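Long-range contacts in purine nucleoside phosphorylase (Thermus thermophilus, PDB 6TK9), which probably catalyses the reversible phosphorolysis of purine nucleosides such as inosine and guanosine, releasing the free base and ribose 1-phosphate: residues V98-G103 / L222-L227; G123-H128 / L176-G181; I132-A137 / A184-P189; E165-V170 / R261-G266. All blocks are in the same frame, centred on the assembly; numbering follows the deposited sequence.

Contact 1. Residues V98-G103 / L222-L227; sequences VGFFLG and LGARVL
Leu222 is the bump and the paired rings of Phe100 and Phe101 form the hollow it fills. Its CB stands almost squarely over the Phe100 ring, 3.9 Å from the centroid and only 5° off the ring normal, a CH-pi contact. From this point the leucine fork spreads back along the phenylalanine side chain, the two chains sliding past each other in opposite directions. Leu222 CD1 settles 3.9 Å from Phe100 CB, while Leu222 CD2 sits between the two rings, 4.0 Å from CE2 of Phe101 and close to Phe100 CD2. The hollow exists because the rings are themselves packed together, with CD2 of Phe100 over the centre of the Phe101 face. Phe100 reaches out to Leu222 because its CG lies anti to the backbone N (chi1 179°), which turns the ring toward segment 222-227. Further along, the methyl of Ala224 is a smaller bump: its CB rests 3.8 Å from Phe100 CD1. At the far end of the ring, Phe100 CZ comes to 3.3 Å from the carbonyl O of Leu222. Leu148 borders both Phe101 and Leu222, and helix 4-14 also packs on Phe101. The contact thus illustrates how complementary, largely apolar shapes can join two helix ends. Gly103 and Gly223, each with positive phi, end their helices in Schellman motifs, and the chain then enters the neighbouring strands 106-115 and 225-235. Helices running through tight turns into parallel strands of a central sheet fit the alpha/beta fold of the phosphorylase superfamily.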
loop_
_atom_site.group_PDB
_atom_site.type_symbol
_atom_site.label_atom_id
_atom_site.label_comp_id
_atom_site.label_asym_id
_atom_site.label_seq_id
_atom_site.Cartn_x
_atom_site.Cartn_y
_atom_site.Cartn_z
ATOM N N VAL A 98 14.111 32.363 -18.541
ATOM C CA VAL A 98 14.170 33.782 -19.020
ATOM C C VAL A 98 13.495 34.687 -17.983
ATOM O O VAL A 98 14.070 35.737 -17.625
ATOM C CB VAL A 98 13.519 33.944 -20.409
ATOM C CG1 VAL A 98 13.296 35.402 -20.774
ATOM C CG2 VAL A 98 14.343 33.258 -21.479
ATOM N N GLY A 99 12.333 34.273 -17.487
ATOM C CA GLY A 99 11.623 35.002 -16.425
ATOM C C GLY A 99 12.543 35.296 -15.258
ATOM O O GLY A 99 12.491 36.406 -14.708
ATOM N N PHE A 100 13.335 34.311 -14.850
ATOM C CA PHE A 100 14.220 34.430 -13.665
ATOM C C PHE A 100 15.288 35.489 -13.957
ATOM O O PHE A 100 15.613 36.275 -13.066
ATOM C CB PHE A 100 14.833 33.078 -13.298
ATOM C CG PHE A 100 15.760 33.128 -12.115
ATOM C CD1 PHE A 100 15.261 33.132 -10.822
ATOM C CD2 PHE A 100 17.131 33.164 -12.298
ATOM C CE1 PHE A 100 16.114 33.163 -9.729
ATOM C CE2 PHE A 100 17.985 33.216 -11.209
ATOM C CZ PHE A 100 17.476 33.227 -9.929
ATOM N N PHE A 101 15.798 35.496 -15.183
ATOM C CA PHE A 101 16.989 36.282 -15.582
ATOM C C PHE A 101 16.570 37.696 -15.957
ATOM O O PHE A 101 17.477 38.532 -16.055
ATOM C CB PHE A 101 17.746 35.585 -16.710
ATOM C CG PHE A 101 18.699 34.539 -16.206
ATOM C CD1 PHE A 101 19.842 34.912 -15.510
ATOM C CD2 PHE A 101 18.443 33.189 -16.405
ATOM C CE1 PHE A 101 20.720 33.954 -15.024
ATOM C CE2 PHE A 101 19.321 32.230 -15.922
ATOM C CZ PHE A 101 20.455 32.613 -15.232
ATOM N N LEU A 102 15.266 37.921 -16.162
ATOM C CA LEU A 102 14.625 39.264 -16.240
ATOM C C LEU A 102 14.538 39.881 -14.835
ATOM O O LEU A 102 14.485 41.134 -14.749
ATOM C CB LEU A 102 13.224 39.143 -16.842
ATOM C CG LEU A 102 13.161 38.962 -18.353
ATOM C CD1 LEU A 102 11.755 38.590 -18.796
ATOM C CD2 LEU A 102 13.630 40.216 -19.076
ATOM N N GLY A 103 14.492 39.046 -13.785
ATOM C CA GLY A 103 14.580 39.477 -12.372
ATOM C C GLY A 103 13.430 38.970 -11.498
ATOM O O GLY A 103 13.471 39.253 -10.313
ATOM N N LEU A 222 17.575 27.184 -10.108
ATOM C CA LEU A 222 17.967 28.614 -10.252
ATOM C C LEU A 222 18.023 29.326 -8.902
ATOM O O LEU A 222 18.683 30.382 -8.850
ATOM C CB LEU A 222 16.970 29.300 -11.190
ATOM C CG LEU A 222 17.123 28.873 -12.644
ATOM C CD1 LEU A 222 15.929 29.305 -13.455
ATOM C CD2 LEU A 222 18.409 29.426 -13.232
ATOM N N GLY A 223 17.348 28.779 -7.881
ATOM C CA GLY A 223 17.273 29.332 -6.513
ATOM C C GLY A 223 16.080 30.259 -6.334
ATOM O O GLY A 223 16.029 30.954 -5.312
ATOM N N ALA A 224 15.154 30.275 -7.293
ATOM C CA ALA A 224 13.882 31.026 -7.225
ATOM C C ALA A 224 13.023 30.466 -6.087
ATOM O O ALA A 224 13.207 29.290 -5.738
ATOM C CB ALA A 224 13.171 30.923 -8.558
ATOM N N ARG A 225 12.128 31.276 -5.524
ATOM C CA ARG A 225 11.055 30.803 -4.618
ATOM C C ARG A 225 9.825 30.525 -5.480
ATOM O O ARG A 225 9.661 31.214 -6.481
ATOM C CB ARG A 225 10.731 31.836 -3.543
ATOM C CG ARG A 225 11.932 32.322 -2.745
ATOM C CD ARG A 225 11.654 33.711 -2.191
ATOM N NE ARG A 225 10.909 33.655 -0.948
ATOM C CZ ARG A 225 9.925 34.479 -0.578
ATOM N NH1 ARG A 225 9.479 35.435 -1.382
ATOM N NH2 ARG A 225 9.363 34.311 0.610
ATOM N N VAL A 226 9.041 29.501 -5.132
ATOM C CA VAL A 226 7.946 28.933 -5.979
ATOM C C VAL A 226 6.718 28.736 -5.084
ATOM O O VAL A 226 6.867 28.247 -3.958
ATOM C CB VAL A 226 8.353 27.600 -6.649
ATOM C CG1 VAL A 226 7.229 26.982 -7.475
ATOM C CG2 VAL A 226 9.606 27.723 -7.495
ATOM N N LEU A 227 5.547 29.115 -5.583
ATOM C CA LEU A 227 4.221 28.821 -4.985
ATOM C C LEU A 227 3.366 28.219 -6.098
ATOM O O LEU A 227 3.350 28.803 -7.202
ATOM C CB LEU A 227 3.623 30.122 -4.431
ATOM C CG LEU A 227 2.357 29.977 -3.594
ATOM C CD1 LEU A 227 2.020 31.287 -2.915
ATOM C CD2 LEU A 227 1.187 29.535 -4.443
#

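Contact 2. Residues G123-H128 / L176-G181; sequences GGIMLH and LHLFEG
Met126, Leu127 and His128 pair in parallel with Phe179, Glu180 and Gly181, joining the two strands of a beta-alpha-beta crossover whose helix is 161-173. The backbone is the first shell. Leu127 takes part at both its polar atoms: its N donates to Phe179 O at 2.9 Å, and its O accepts from Gly181 N at 3.2 Å, the donor standing nearly in line with the carbonyl bond. Phe179 N to Ile125 O is a weak third bond, where the strands begin to part. Leu178 then wedges its CD1 between Ile125 CG2, 4.1 Å away, and Leu127 CB at 4.0 Å. On the face of Met126 and Phe179, the methionine lies across the neighbouring strand, and a bend at chi3 (92°) carries CE to 3.6 Å from Gly181 O. A second shell holds these groups: Ala171 and Tyr263 close over Leu178, Phe120 meets the Phe179 ring, and Leu227 and Leu229 of strand 225-235 back Leu127. Where the strands diverge, a water bridges Ile125 N and His177 O. Beside it Phe179 CE2 lies 4.1 Å from Gly124 CA, which sits at the ring edge, where a CB on Gly124 would collide with the ring.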
loop_
_atom_site.group_PDB
_atom_site.type_symbol
_atom_site.label_atom_id
_atom_site.label_comp_id
_atom_site.label_asym_id
_atom_site.label_seq_id
_atom_site.Cartn_x
_atom_site.Cartn_y
_atom_site.Cartn_z
ATOM N N GLY A 123 -14.305 23.151 -8.389
ATOM C CA GLY A 123 -14.362 24.596 -8.103
ATOM C C GLY A 123 -13.374 25.039 -7.024
ATOM O O GLY A 123 -13.128 26.261 -6.928
ATOM N N GLY A 124 -12.820 24.115 -6.228
ATOM C CA GLY A 124 -11.934 24.460 -5.102
ATOM C C GLY A 124 -10.534 24.801 -5.567
ATOM O O GLY A 124 -10.233 24.625 -6.739
ATOM N N ILE A 125 -9.694 25.258 -4.650
ATOM C CA ILE A 125 -8.294 25.679 -4.929
ATOM C C ILE A 125 -7.356 24.878 -4.007
ATOM O O ILE A 125 -7.644 24.764 -2.780
ATOM C CB ILE A 125 -8.172 27.200 -4.727
ATOM C CG1 ILE A 125 -9.101 27.980 -5.659
ATOM C CG2 ILE A 125 -6.734 27.645 -4.862
ATOM C CD1 ILE A 125 -9.069 29.476 -5.438
ATOM N N MET A 126 -6.286 24.323 -4.581
ATOM C CA MET A 126 -5.312 23.467 -3.864
ATOM C C MET A 126 -3.974 24.181 -3.915
ATOM O O MET A 126 -3.473 24.388 -5.019
ATOM C CB MET A 126 -5.169 22.064 -4.473
ATOM C CG MET A 126 -4.266 21.138 -3.646
ATOM S SD MET A 126 -3.770 19.609 -4.510
ATOM C CE MET A 126 -2.222 20.111 -5.252
ATOM N N LEU A 127 -3.475 24.570 -2.749
ATOM C CA LEU A 127 -2.068 24.961 -2.539
ATOM C C LEU A 127 -1.199 23.714 -2.718
ATOM O O LEU A 127 -1.544 22.670 -2.154
ATOM C CB LEU A 127 -1.959 25.520 -1.122
ATOM C CG LEU A 127 -0.562 25.895 -0.651
ATOM C CD1 LEU A 127 -0.000 27.014 -1.503
ATOM C CD2 LEU A 127 -0.590 26.293 0.818
ATOM N N HIS A 128 -0.122 23.813 -3.488
ATOM C CA HIS A 128 0.858 22.716 -3.681
ATOM C C HIS A 128 1.761 22.658 -2.448
ATOM O O HIS A 128 2.362 23.702 -2.118
ATOM C CB HIS A 128 1.681 22.944 -4.948
ATOM C CG HIS A 128 0.921 22.792 -6.222
ATOM N ND1 HIS A 128 1.558 22.563 -7.418
ATOM C CD2 HIS A 128 -0.407 22.839 -6.488
ATOM C CE1 HIS A 128 0.650 22.473 -8.375
ATOM N NE2 HIS A 128 -0.571 22.634 -7.830
ATOM N N LEU A 176 -11.924 31.790 2.773
ATOM C CA LEU A 176 -11.751 30.826 1.648
ATOM C C LEU A 176 -11.131 29.525 2.189
ATOM O O LEU A 176 -10.085 29.601 2.869
ATOM C CB LEU A 176 -10.866 31.520 0.601
ATOM C CG LEU A 176 -10.656 30.834 -0.750
ATOM C CD1 LEU A 176 -9.377 30.019 -0.729
ATOM C CD2 LEU A 176 -11.849 29.976 -1.168
ATOM N N HIS A 177 -11.785 28.381 1.962
ATOM C CA HIS A 177 -11.277 27.049 2.387
ATOM C C HIS A 177 -10.264 26.567 1.354
ATOM O O HIS A 177 -10.697 26.240 0.228
ATOM C CB HIS A 177 -12.381 26.001 2.581
ATOM C CG HIS A 177 -11.834 24.685 3.028
ATOM N ND1 HIS A 177 -10.827 24.589 3.982
ATOM C CD2 HIS A 177 -12.136 23.417 2.666
ATOM C CE1 HIS A 177 -10.543 23.323 4.182
ATOM N NE2 HIS A 177 -11.332 22.583 3.387
ATOM N N LEU A 178 -8.983 26.565 1.747
ATOM C CA LEU A 178 -7.797 26.237 0.909
ATOM C C LEU A 178 -7.441 24.765 1.125
ATOM O O LEU A 178 -6.904 24.454 2.218
ATOM C CB LEU A 178 -6.638 27.153 1.310
ATOM C CG LEU A 178 -5.330 26.992 0.537
ATOM C CD1 LEU A 178 -5.509 27.298 -0.952
ATOM C CD2 LEU A 178 -4.268 27.894 1.129
ATOM N N PHE A 179 -7.777 23.912 0.144
ATOM C CA PHE A 179 -7.266 22.526 0.020
ATOM C C PHE A 179 -5.756 22.578 -0.192
ATOM O O PHE A 179 -5.236 23.575 -0.739
ATOM C CB PHE A 179 -7.898 21.759 -1.136
ATOM C CG PHE A 179 -9.380 21.589 -1.003
ATOM C CD1 PHE A 179 -9.905 20.825 0.022
ATOM C CD2 PHE A 179 -10.247 22.241 -1.870
ATOM C CE1 PHE A 179 -11.278 20.675 0.148
ATOM C CE2 PHE A 179 -11.620 22.109 -1.731
ATOM C CZ PHE A 179 -12.132 21.324 -0.721
ATOM N N GLU A 180 -5.084 21.522 0.262
ATOM C CA GLU A 180 -3.610 21.390 0.262
ATOM C C GLU A 180 -3.275 19.987 -0.242
ATOM O O GLU A 180 -4.098 19.089 -0.026
ATOM C CB GLU A 180 -3.073 21.649 1.671
ATOM C CG GLU A 180 -3.511 22.983 2.272
ATOM C CD GLU A 180 -2.848 23.289 3.601
ATOM O OE1 GLU A 180 -2.182 22.383 4.152
ATOM O OE2 GLU A 180 -3.000 24.421 4.088
ATOM N N GLY A 181 -2.140 19.803 -0.920
ATOM C CA GLY A 181 -1.664 18.444 -1.213
ATOM C C GLY A 181 -0.546 18.368 -2.226
ATOM O O GLY A 181 0.103 19.407 -2.537
HETATM O O HOH W 1 -11.289 26.587 -2.176
#

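Contact 3. Residues I132-A137 / A184-P189; sequences INFAGA and AWFMGP
Trp185 lies beneath the turn through Ala135 and Ala137, at the C-terminal ends of strands 124-133 and 179-185, the two parallel strands of a beta-alpha-beta crossover over helix 161-173. Trp185 N donates to Ile132 O at 3.0 Å, and Phe134 N returns a bond to Trp185 O. With CG anti to the backbone N (chi1 -180°), the indole leaves CB, itself near Ile132 O, alongside Asn133. CD2 and CE2 of Trp185, at the fusion of its two rings, each lie 3.4 Å from Ala135 CB, while CG, CD1 and NE1 lie farther from this methyl, NE1 at 3.8 Å. The methyl stands over the six-membered ring, 3.5 Å from its centroid and 16° off the normal, a CH-pi contact. Further out, Trp185 CE3 runs beside the Asn133 amide, the two groups pointing the same way with their planes 27° apart. At the tip, Trp185 CZ3 comes to 3.3 Å from Ala137 O, and CH2 to 4.2 Å from Ala137 CB. Val213 and Pro214 of helix 213-222 also pack on the indole. An alanine at Trp185 would remove this platform and is likely to leave the Ala135 methyl over a gap, with the turn through Ala137 less firmly seated. Subunit interfaces adjoin: Phe134 packs on Phe134 of two neighbouring subunits, and Asn133 N is bonded to Glu196 of one of them. Beyond the last strand bond a water continues the link, donating to Phe134 O at 2.6 Å and accepting from Met187 N at 2.9 Å.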
loop_
_atom_site.group_PDB
_atom_site.type_symbol
_atom_site.label_atom_id
_atom_site.label_comp_id
_atom_site.label_asym_id
_atom_site.label_seq_id
_atom_site.Cartn_x
_atom_site.Cartn_y
_atom_site.Cartn_z
ATOM N N ILE A 132 5.060 14.953 -7.377
ATOM C CA ILE A 132 5.503 13.606 -7.823
ATOM C C ILE A 132 5.692 13.708 -9.330
ATOM O O ILE A 132 4.750 14.218 -9.982
ATOM C CB ILE A 132 4.458 12.540 -7.457
ATOM C CG1 ILE A 132 4.533 12.146 -5.978
ATOM C CG2 ILE A 132 4.606 11.333 -8.375
ATOM C CD1 ILE A 132 3.365 11.270 -5.510
ATOM N N ASN A 133 6.830 13.238 -9.852
ATOM C CA ASN A 133 7.083 13.196 -11.316
ATOM C C ASN A 133 6.806 11.781 -11.806
ATOM O O ASN A 133 7.645 10.932 -11.539
ATOM C CB ASN A 133 8.497 13.669 -11.658
ATOM C CG ASN A 133 8.814 13.643 -13.134
ATOM O OD1 ASN A 133 9.877 14.080 -13.531
ATOM N ND2 ASN A 133 7.891 13.186 -13.958
ATOM N N PHE A 134 5.676 11.560 -12.487
ATOM C CA PHE A 134 5.291 10.272 -13.135
ATOM C C PHE A 134 5.309 10.418 -14.661
ATOM O O PHE A 134 4.655 9.613 -15.339
ATOM C CB PHE A 134 3.895 9.829 -12.681
ATOM C CG PHE A 134 3.592 8.369 -12.896
ATOM C CD1 PHE A 134 4.240 7.391 -12.161
ATOM C CD2 PHE A 134 2.679 7.972 -13.857
ATOM C CE1 PHE A 134 3.947 6.051 -12.352
ATOM C CE2 PHE A 134 2.394 6.631 -14.061
ATOM C CZ PHE A 134 3.018 5.676 -13.300
ATOM N N ALA A 135 6.036 11.405 -15.194
ATOM C CA ALA A 135 6.116 11.717 -16.643
ATOM C C ALA A 135 7.379 11.115 -17.283
ATOM O O ALA A 135 7.408 10.996 -18.517
ATOM C CB ALA A 135 6.064 13.209 -16.819
ATOM N N GLY A 136 8.396 10.768 -16.488
ATOM C CA GLY A 136 9.619 10.103 -16.977
ATOM C C GLY A 136 10.534 11.051 -17.732
ATOM O O GLY A 136 11.326 10.594 -18.563
ATOM N N ALA A 137 10.463 12.343 -17.421
ATOM C CA ALA A 137 11.272 13.407 -18.067
ATOM C C ALA A 137 11.686 14.448 -17.021
ATOM O O ALA A 137 10.949 14.668 -16.038
ATOM C CB ALA A 137 10.498 14.023 -19.207
ATOM N N ALA A 184 0.758 15.530 -8.844
ATOM C CA ALA A 184 1.350 14.509 -9.747
ATOM C C ALA A 184 1.302 14.987 -11.205
ATOM O O ALA A 184 0.172 15.213 -11.769
ATOM C CB ALA A 184 0.618 13.196 -9.594
ATOM N N TRP A 185 2.482 15.106 -11.806
ATOM C CA TRP A 185 2.711 15.332 -13.260
ATOM C C TRP A 185 2.464 14.037 -14.033
ATOM O O TRP A 185 3.325 13.177 -14.014
ATOM C CB TRP A 185 4.140 15.860 -13.493
ATOM C CG TRP A 185 4.504 16.135 -14.918
ATOM C CD1 TRP A 185 3.653 16.338 -15.963
ATOM C CD2 TRP A 185 5.824 16.328 -15.436
ATOM N NE1 TRP A 185 4.357 16.604 -17.103
ATOM C CE2 TRP A 185 5.686 16.602 -16.814
ATOM C CE3 TRP A 185 7.103 16.260 -14.884
ATOM C CZ2 TRP A 185 6.777 16.799 -17.647
ATOM C CZ3 TRP A 185 8.186 16.445 -15.706
ATOM C CH2 TRP A 185 8.022 16.717 -17.065
ATOM N N PHE A 186 1.301 13.911 -14.662
ATOM C CA PHE A 186 0.923 12.819 -15.597
ATOM C C PHE A 186 1.191 13.334 -17.003
ATOM O O PHE A 186 0.790 14.464 -17.276
ATOM C CB PHE A 186 -0.552 12.454 -15.412
ATOM C CG PHE A 186 -1.032 11.298 -16.247
ATOM C CD1 PHE A 186 -0.692 9.994 -15.913
ATOM C CD2 PHE A 186 -1.828 11.508 -17.357
ATOM C CE1 PHE A 186 -1.146 8.923 -16.668
ATOM C CE2 PHE A 186 -2.270 10.434 -18.119
ATOM C CZ PHE A 186 -1.942 9.138 -17.765
ATOM N N MET A 187 1.864 12.561 -17.855
ATOM C CA MET A 187 2.447 13.107 -19.109
ATOM C C MET A 187 1.322 13.528 -20.060
ATOM O O MET A 187 1.496 14.530 -20.757
ATOM C CB MET A 187 3.366 12.105 -19.806
ATOM C CG MET A 187 2.661 10.892 -20.351
ATOM S SD MET A 187 3.884 9.773 -21.014
ATOM C CE MET A 187 4.534 10.762 -22.361
ATOM N N GLY A 188 0.215 12.786 -20.090
ATOM C CA GLY A 188 -0.882 13.041 -21.037
ATOM C C GLY A 188 -0.409 12.852 -22.472
ATOM O O GLY A 188 0.642 12.249 -22.697
ATOM N N PRO A 189 -1.157 13.347 -23.486
ATOM C CA PRO A 189 -2.376 14.144 -23.290
ATOM C C PRO A 189 -3.697 13.391 -23.060
ATOM O O PRO A 189 -4.677 14.039 -22.783
ATOM C CB PRO A 189 -2.525 14.821 -24.655
ATOM C CG PRO A 189 -2.029 13.779 -25.610
ATOM C CD PRO A 189 -0.834 13.166 -24.911
HETATM O O HOH W 2 2.832 9.976 -17.128
#

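Contact 4. Residues E165-V170 / R261-G266; sequences ELARKV and RRYVRG
Tyr263 points its ring edge-on at the turn of helix 161-173 that carries Ala167, so that Ala167 O lies in the plane of the ring at its hydroxyl end. Tyr263 OH donates to that carbonyl at 2.6 Å. The approach is not along the carbonyl bond: the C=O...O angle is 108°, and the hydroxyl stands above the carbonyl plane, 39° out of it. The side chain reaches across because CG is anti to the backbone N, carrying the phenol from one helix to the other. Alongside, Val170 uses its two methyls differently. CG1 lies against the bare backbone of Gly266, 3.7 Å from its CA, and also touches Tyr263 CD1 at 4.0 Å, while CG2 lies by Gly266 O. A side chain at Gly266 would run into CG1, so the glycine lets the helices meet at this point; the axes of the two short segments are 10.0 Å apart and their directions differ by 125°. A phenylalanine in place of Tyr263 would probably leave Ala167 O without its cross-helix donor and the ring end no longer tethered to helix 161-173. The helices thus share one face of the sheet through an almost wholly apolar seam, and the one hydrogen bond between these segments does two things: it satisfies a buried hydroxyl and probably limits the ring's freedom to swing.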
loop_
_atom_site.group_PDB
_atom_site.type_symbol
_atom_site.label_atom_id
_atom_site.label_comp_id
_atom_site.label_asym_id
_atom_site.label_seq_id
_atom_site.Cartn_x
_atom_site.Cartn_y
_atom_site.Cartn_z
ATOM N N GLU A 165 2.788 29.393 4.157
ATOM C CA GLU A 165 2.180 30.017 5.359
ATOM C C GLU A 165 1.371 31.224 4.875
ATOM O O GLU A 165 0.212 31.386 5.344
ATOM C CB GLU A 165 3.233 30.372 6.417
ATOM C CG GLU A 165 3.905 29.161 7.055
ATOM C CD GLU A 165 3.257 28.550 8.296
ATOM O OE1 GLU A 165 2.024 28.256 8.275
ATOM O OE2 GLU A 165 3.996 28.339 9.291
ATOM N N LEU A 166 1.935 31.998 3.944
ATOM C CA LEU A 166 1.283 33.215 3.390
ATOM C C LEU A 166 -0.025 32.821 2.704
ATOM O O LEU A 166 -1.048 33.501 2.921
ATOM C CB LEU A 166 2.221 33.916 2.401
ATOM C CG LEU A 166 1.679 35.240 1.870
ATOM C CD1 LEU A 166 1.820 36.335 2.925
ATOM C CD2 LEU A 166 2.367 35.645 0.583
ATOM N N ALA A 167 0.024 31.770 1.890
ATOM C CA ALA A 167 -1.123 31.249 1.125
ATOM C C ALA A 167 -2.218 30.862 2.118
ATOM O O ALA A 167 -3.398 31.087 1.786
ATOM C CB ALA A 167 -0.706 30.085 0.248
ATOM N N ARG A 168 -1.845 30.332 3.290
ATOM C CA ARG A 168 -2.816 29.927 4.347
ATOM C C ARG A 168 -3.433 31.166 5.004
ATOM O O ARG A 168 -4.672 31.205 5.152
ATOM C CB ARG A 168 -2.145 29.028 5.388
ATOM C CG ARG A 168 -1.976 27.593 4.919
ATOM C CD ARG A 168 -0.857 26.914 5.657
ATOM N NE ARG A 168 -0.822 25.503 5.300
ATOM C CZ ARG A 168 0.106 24.646 5.705
ATOM N NH1 ARG A 168 1.081 25.059 6.496
ATOM N NH2 ARG A 168 0.056 23.384 5.319
ATOM N N LYS A 169 -2.600 32.147 5.365
ATOM C CA LYS A 169 -3.032 33.421 5.998
ATOM C C LYS A 169 -4.053 34.111 5.076
ATOM O O LYS A 169 -5.149 34.514 5.552
ATOM C CB LYS A 169 -1.801 34.283 6.294
ATOM C CG LYS A 169 -2.023 35.396 7.306
ATOM C CD LYS A 169 -0.750 35.842 7.992
ATOM C CE LYS A 169 -0.940 37.105 8.804
ATOM N NZ LYS A 169 -1.397 38.224 7.947
ATOM N N VAL A 170 -3.758 34.194 3.780
ATOM C CA VAL A 170 -4.615 34.968 2.843
ATOM C C VAL A 170 -5.944 34.236 2.666
ATOM O O VAL A 170 -6.953 34.921 2.500
ATOM C CB VAL A 170 -3.912 35.249 1.505
ATOM C CG1 VAL A 170 -4.855 35.877 0.478
ATOM C CG2 VAL A 170 -2.671 36.104 1.706
ATOM N N ARG A 261 -8.831 34.867 -8.863
ATOM C CA ARG A 261 -8.113 36.154 -9.103
ATOM C C ARG A 261 -8.053 36.941 -7.794
ATOM O O ARG A 261 -6.975 37.537 -7.506
ATOM C CB ARG A 261 -8.814 37.001 -10.164
ATOM C CG ARG A 261 -8.678 36.435 -11.562
ATOM C CD ARG A 261 -9.621 37.119 -12.520
ATOM N NE ARG A 261 -10.059 36.101 -13.438
ATOM C CZ ARG A 261 -11.302 35.909 -13.821
ATOM N NH1 ARG A 261 -12.262 36.723 -13.420
ATOM N NH2 ARG A 261 -11.573 34.916 -14.651
ATOM N N ARG A 262 -9.148 36.912 -7.021
ATOM C CA ARG A 262 -9.209 37.580 -5.692
ATOM C C ARG A 262 -8.145 36.972 -4.775
ATOM O O ARG A 262 -7.582 37.723 -3.945
ATOM C CB ARG A 262 -10.601 37.468 -5.074
ATOM C CG ARG A 262 -10.804 38.395 -3.887
ATOM C CD ARG A 262 -12.068 38.091 -3.106
ATOM N NE ARG A 262 -11.938 38.662 -1.770
ATOM C CZ ARG A 262 -12.539 38.195 -0.672
ATOM N NH1 ARG A 262 -13.331 37.131 -0.723
ATOM N NH2 ARG A 262 -12.328 38.797 0.486
ATOM N N TYR A 263 -7.869 35.666 -4.923
ATOM C CA TYR A 263 -6.914 34.931 -4.059
ATOM C C TYR A 263 -5.500 35.296 -4.520
ATOM O O TYR A 263 -4.671 35.699 -3.671
ATOM C CB TYR A 263 -7.245 33.430 -4.010
ATOM C CG TYR A 263 -6.318 32.628 -3.128
ATOM C CD1 TYR A 263 -6.260 32.836 -1.762
ATOM C CD2 TYR A 263 -5.468 31.680 -3.667
ATOM C CE1 TYR A 263 -5.378 32.134 -0.952
ATOM C CE2 TYR A 263 -4.601 30.944 -2.871
ATOM C CZ TYR A 263 -4.552 31.170 -1.507
ATOM O OH TYR A 263 -3.670 30.464 -0.744
ATOM N N VAL A 264 -5.230 35.220 -5.826
ATOM C CA VAL A 264 -3.861 35.472 -6.368
ATOM C C VAL A 264 -3.464 36.891 -5.974
ATOM O O VAL A 264 -2.325 37.087 -5.472
ATOM C CB VAL A 264 -3.786 35.265 -7.890
ATOM C CG1 VAL A 264 -2.437 35.706 -8.438
ATOM C CG2 VAL A 264 -4.059 33.816 -8.283
ATOM N N ARG A 265 -4.393 37.835 -6.169
ATOM C CA ARG A 265 -4.222 39.277 -5.817
ATOM C C ARG A 265 -3.897 39.384 -4.322
ATOM O O ARG A 265 -2.918 40.079 -3.991
ATOM C CB ARG A 265 -5.475 40.091 -6.163
ATOM C CG ARG A 265 -5.649 40.411 -7.642
ATOM C CD ARG A 265 -7.038 40.975 -7.875
ATOM N NE ARG A 265 -7.240 41.380 -9.258
ATOM C CZ ARG A 265 -6.718 42.468 -9.815
ATOM N NH1 ARG A 265 -5.940 43.280 -9.115
ATOM N NH2 ARG A 265 -6.975 42.742 -11.082
ATOM N N GLY A 266 -4.683 38.714 -3.468
ATOM C CA GLY A 266 -4.460 38.653 -2.010
ATOM C C GLY A 266 -3.011 38.332 -1.677
ATOM O O GLY A 266 -2.397 39.077 -0.887
#

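How the contacts relate
Contacts 2 and 3 hold the same two strands at points whose centres are 21 Å apart, both buried, contact 2 under helices 161-173 and 257-270 and contact 3 where the strands give way to turns that pack on two other subunits. Both rest on backbone bonds, whereas contacts 1 and 4 rely mainly on side chains: contact 1, only partly buried, is largely apolar packing without a hydrogen bond between its segments, and contact 4 adds a hydroxyl bond. Contact 4 packs against contact 2, where Leu127 CD1 meets Ala167 CB and a salt bridge joins Glu180 OE1 to Arg168 NH2. Contact 1 meets contact 2 through Leu227 and Leu127 on neighbouring strands.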